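Local coordinates for uncharacterized protein (Pyrococcus furiosus, PDB 4XM2) that is uncharacterized but binds zinc and, as in the GlcNAc-PI de-N-acetylase enzymes it resembles, probably hydrolyses the acetyl group from an N-acetylated sugar substrate, at residues Ile37-Asp42 with Phe137-Trp142. Residues are numbered along the deposited sequence; the frame is centred on the assembly and turned at random.
With ZN (zinc ion), chain J.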
ATOM      1  N   ILE D  37     -21.043 -15.722   0.604  1.00 35.13           N
ATOM      2  CA  ILE D  37     -19.619 -15.306   0.591  1.00 33.93           C
ATOM      3  C   ILE D  37     -18.951 -15.824   1.868  1.00 34.07           C
ATOM      4  O   ILE D  37     -19.434 -15.504   2.936  1.00 34.85           O
ATOM      5  CB  ILE D  37     -19.520 -13.743   0.505  1.00 34.17           C
ATOM      6  CG1 ILE D  37     -20.154 -13.280  -0.815  1.00 34.18           C
ATOM      7  CG2 ILE D  37     -18.131 -13.307   0.610  1.00 32.71           C
ATOM      8  CD1 ILE D  37     -20.307 -11.793  -1.020  1.00 34.96           C
ATOM      9  N   GLU D  38     -17.900 -16.654   1.770  1.00 32.72           N
ATOM     10  CA  GLU D  38     -17.206 -17.142   2.948  1.00 33.72           C
ATOM     11  C   GLU D  38     -15.758 -16.682   2.992  1.00 33.79           C
ATOM     12  O   GLU D  38     -15.121 -16.562   1.937  1.00 35.92           O
ATOM     13  CB  GLU D  38     -17.281 -18.681   3.111  1.00 33.35           C
ATOM     14  CG  GLU D  38     -16.818 -19.471   1.918  1.00 34.24           C
ATOM     15  CD  GLU D  38     -16.818 -20.971   2.161  1.00 37.61           C
ATOM     16  OE1 GLU D  38     -17.384 -21.418   3.178  1.00 40.40           O
ATOM     17  OE2 GLU D  38     -16.237 -21.709   1.335  1.00 37.14           O
ATOM     18  N   PRO D  39     -15.228 -16.402   4.196  1.00 33.93           N
ATOM     19  CA  PRO D  39     -13.783 -15.992   4.322  1.00 33.93           C
ATOM     20  C   PRO D  39     -12.805 -17.128   4.064  1.00 34.67           C
ATOM     21  O   PRO D  39     -11.745 -16.905   3.474  1.00 34.03           O
ATOM     22  CB  PRO D  39     -13.663 -15.536   5.765  1.00 33.71           C
ATOM     23  CG  PRO D  39     -15.143 -15.278   6.223  1.00 33.72           C
ATOM     24  CD  PRO D  39     -16.000 -16.187   5.439  1.00 33.00           C
ATOM     25  N   HIS D  40     -13.155 -18.339   4.515  1.00 35.39           N
ATOM     26  CA  HIS D  40     -12.302 -19.529   4.345  1.00 36.00           C
ATOM     27  C   HIS D  40     -13.167 -20.688   3.882  1.00 36.01           C
ATOM     28  O   HIS D  40     -14.373 -20.613   4.007  1.00 35.49           O
ATOM     29  CB  HIS D  40     -11.642 -19.935   5.676  1.00 35.90           C
ATOM     30  CG  HIS D  40     -10.833 -18.847   6.292  1.00 38.90           C
ATOM     31  ND1 HIS D  40     -11.263 -18.144   7.394  1.00 37.97           N
ATOM     32  CD2 HIS D  40      -9.664 -18.270   5.900  1.00 39.13           C
ATOM     33  CE1 HIS D  40     -10.366 -17.208   7.686  1.00 39.90           C
ATOM     34  NE2 HIS D  40      -9.396 -17.257   6.785  1.00 38.28           N
ATOM     35  N   PRO D  41     -12.539 -21.760   3.374  1.00 35.59           N
ATOM     36  CA  PRO D  41     -13.200 -23.055   3.197  1.00 36.80           C
ATOM     37  C   PRO D  41     -13.695 -23.596   4.522  1.00 36.97           C
ATOM     38  O   PRO D  41     -12.869 -23.910   5.407  1.00 37.44           O
ATOM     39  CB  PRO D  41     -12.080 -23.982   2.691  1.00 37.39           C
ATOM     40  CG  PRO D  41     -11.007 -23.023   2.137  1.00 35.81           C
ATOM     41  CD  PRO D  41     -11.121 -21.795   2.992  1.00 35.35           C
ATOM     42  N   ASP D  42     -15.020 -23.715   4.638  1.00 36.98           N
ATOM     43  CA  ASP D  42     -15.704 -24.200   5.837  1.00 37.78           C
ATOM     44  C   ASP D  42     -16.604 -23.186   6.513  1.00 38.39           C
ATOM     45  O   ASP D  42     -17.422 -23.576   7.342  1.00 38.91           O
ATOM     46  CB  ASP D  42     -14.773 -24.931   6.849  1.00 38.20           C
ATOM     47  CG  ASP D  42     -14.003 -23.962   7.831  1.00 41.12           C
ATOM     48  OD1 ASP D  42     -14.329 -22.761   7.926  1.00 41.11           O
ATOM     49  OD2 ASP D  42     -13.060 -24.450   8.527  1.00 40.97           O
ATOM     50  N   PHE D 137     -25.337 -13.610   1.087  1.00 35.62           N
ATOM     51  CA  PHE D 137     -25.015 -13.933   2.459  1.00 36.13           C
ATOM     52  C   PHE D 137     -23.524 -13.698   2.770  1.00 36.70           C
ATOM     53  O   PHE D 137     -22.626 -14.087   1.974  1.00 37.03           O
ATOM     54  CB  PHE D 137     -25.373 -15.400   2.757  1.00 37.59           C
ATOM     55  CG  PHE D 137     -26.872 -15.675   2.802  1.00 38.85           C
ATOM     56  CD1 PHE D 137     -27.552 -15.675   4.003  1.00 39.90           C
ATOM     57  CD2 PHE D 137     -27.592 -15.912   1.621  1.00 39.73           C
ATOM     58  CE1 PHE D 137     -28.910 -15.906   4.042  1.00 41.83           C
ATOM     59  CE2 PHE D 137     -28.955 -16.138   1.646  1.00 41.69           C
ATOM     60  CZ  PHE D 137     -29.621 -16.154   2.866  1.00 41.79           C
ATOM     61  N   ALA D 138     -23.271 -13.125   3.960  1.00 35.39           N
ATOM     62  CA  ALA D 138     -21.903 -12.784   4.427  1.00 34.42           C
ATOM     63  C   ALA D 138     -21.807 -12.608   5.944  1.00 32.36           C
ATOM     64  O   ALA D 138     -22.797 -12.258   6.559  1.00 31.92           O
ATOM     65  CB  ALA D 138     -21.427 -11.475   3.739  1.00 33.49           C
ATOM     66  N   PRO D 139     -20.596 -12.776   6.525  1.00 31.61           N
ATOM     67  CA  PRO D 139     -20.382 -12.549   7.975  1.00 31.30           C
ATOM     68  C   PRO D 139     -20.704 -11.143   8.400  1.00 31.25           C
ATOM     69  O   PRO D 139     -20.548 -10.238   7.613  1.00 31.63           O
ATOM     70  CB  PRO D 139     -18.895 -12.824   8.152  1.00 31.42           C
ATOM     71  CG  PRO D 139     -18.549 -13.721   6.982  1.00 31.04           C
ATOM     72  CD  PRO D 139     -19.359 -13.230   5.870  1.00 29.70           C
ATOM     73  N   ASP D 140     -21.252 -10.987   9.590  1.00 31.07           N
ATOM     74  CA  ASP D 140     -21.444  -9.703  10.222  1.00 32.45           C
ATOM     75  C   ASP D 140     -20.059  -9.129  10.475  1.00 32.06           C
ATOM     76  O   ASP D 140     -19.325  -9.698  11.243  1.00 32.92           O
ATOM     77  CB  ASP D 140     -22.151  -9.906  11.575  1.00 32.45           C
ATOM     78  CG  ASP D 140     -22.850  -8.655  12.066  1.00 36.25           C
ATOM     79  OD1 ASP D 140     -22.273  -7.567  11.902  1.00 37.16           O
ATOM     80  OD2 ASP D 140     -23.966  -8.752  12.663  1.00 38.80           O
ATOM     81  N   PRO D 141     -19.694  -8.006   9.844  1.00 31.33           N
ATOM     82  CA  PRO D 141     -18.318  -7.585  10.184  1.00 32.16           C
ATOM     83  C   PRO D 141     -18.252  -6.977  11.582  1.00 32.96           C
ATOM     84  O   PRO D 141     -17.166  -6.880  12.151  1.00 33.18           O
ATOM     85  CB  PRO D 141     -17.944  -6.564   9.093  1.00 31.40           C
ATOM     86  CG  PRO D 141     -19.326  -6.057   8.578  1.00 30.51           C
ATOM     87  CD  PRO D 141     -20.267  -7.249   8.731  1.00 30.51           C
ATOM     88  N   TRP D 142     -19.405  -6.661  12.163  1.00 32.69           N
ATOM     89  CA  TRP D 142     -19.440  -6.073  13.480  1.00 32.55           C
ATOM     90  C   TRP D 142     -19.625  -7.084  14.581  1.00 33.34           C
ATOM     91  O   TRP D 142     -19.889  -6.706  15.715  1.00 35.61           O
ATOM     92  CB  TRP D 142     -20.581  -5.045  13.579  1.00 32.18           C
ATOM     93  CG  TRP D 142     -20.467  -3.971  12.558  1.00 33.65           C
ATOM     94  CD1 TRP D 142     -19.612  -2.906  12.581  1.00 33.74           C
ATOM     95  CD2 TRP D 142     -21.213  -3.858  11.352  1.00 33.79           C
ATOM     96  NE1 TRP D 142     -19.809  -2.114  11.487  1.00 34.31           N
ATOM     97  CE2 TRP D 142     -20.779  -2.667  10.707  1.00 32.45           C
ATOM     98  CE3 TRP D 142     -22.231  -4.633  10.757  1.00 34.05           C
ATOM     99  CZ2 TRP D 142     -21.284  -2.240   9.482  1.00 33.34           C
ATOM    100  CZ3 TRP D 142     -22.752  -4.200   9.514  1.00 36.49           C
ATOM    101  CH2 TRP D 142     -22.285  -3.006   8.904  1.00 36.32           C
TER
HETATM  102 ZN    ZN J 301     -12.970 -18.581   8.677  1.00 47.19          ZN
HETATM  103  O   HOH W   1     -12.894 -20.888   9.139  1.00 39.72           O
HETATM  104  O   HOH W   2     -11.714 -19.243  10.241  1.00 49.82           O
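Ile37 N donates to Phe137 O at 2.7 Å, with an N-H...O angle of 170°, a nearly straight bond that ties neighbouring parallel strands near their C-terminal ends. Pro139 has no N-H to offer Ile37 O; instead Pro139 CD lies 3.7 Å from Ile37 O. That oxygen is engaged by a hydrogen bond with Tyr190 OH from the next strand.

The side chain of Ile37 can be followed outward. Its CB sits 3.5 Å from Phe137 O and 4.4 Å from Ala138 CB. CG1, anti to the carbonyl carbon (chi1 -62°), stays 3.8 Å from Phe137 O. CG2 is anti to the backbone N, and neither it nor the tip, CD1, makes a close contact with 137-142; beyond the strand pair the side chain packs on Thr154 and Ala158 of helix 149-164. Past the last backbone bond, Pro39 CG and Pro139 CG reach toward each other and meet at 3.8 Å, an apolar contact that carries on the packing where the strands end, while Thr154 lies against Pro39.

The next residue, His40, turns to the metal: its CG lies anti to the carbonyl carbon, beside the backbone N (chi1 -57°), which puts His40 ND1 2.2 Å from the zinc, and NE2 is held by Asp150. Asp43, His151 and two waters complete the zinc site, and Asp42 OD1 accepts a hydrogen bond from one of those waters at 2.7 Å. A metal site on the loop following a central strand, at the C-terminal edge of a parallel sheet in order 3-2-1-4-5, is characteristic of the Rossmann-like fold of the GlcNAc-PI de-N-acetylase (LmbE-like) family.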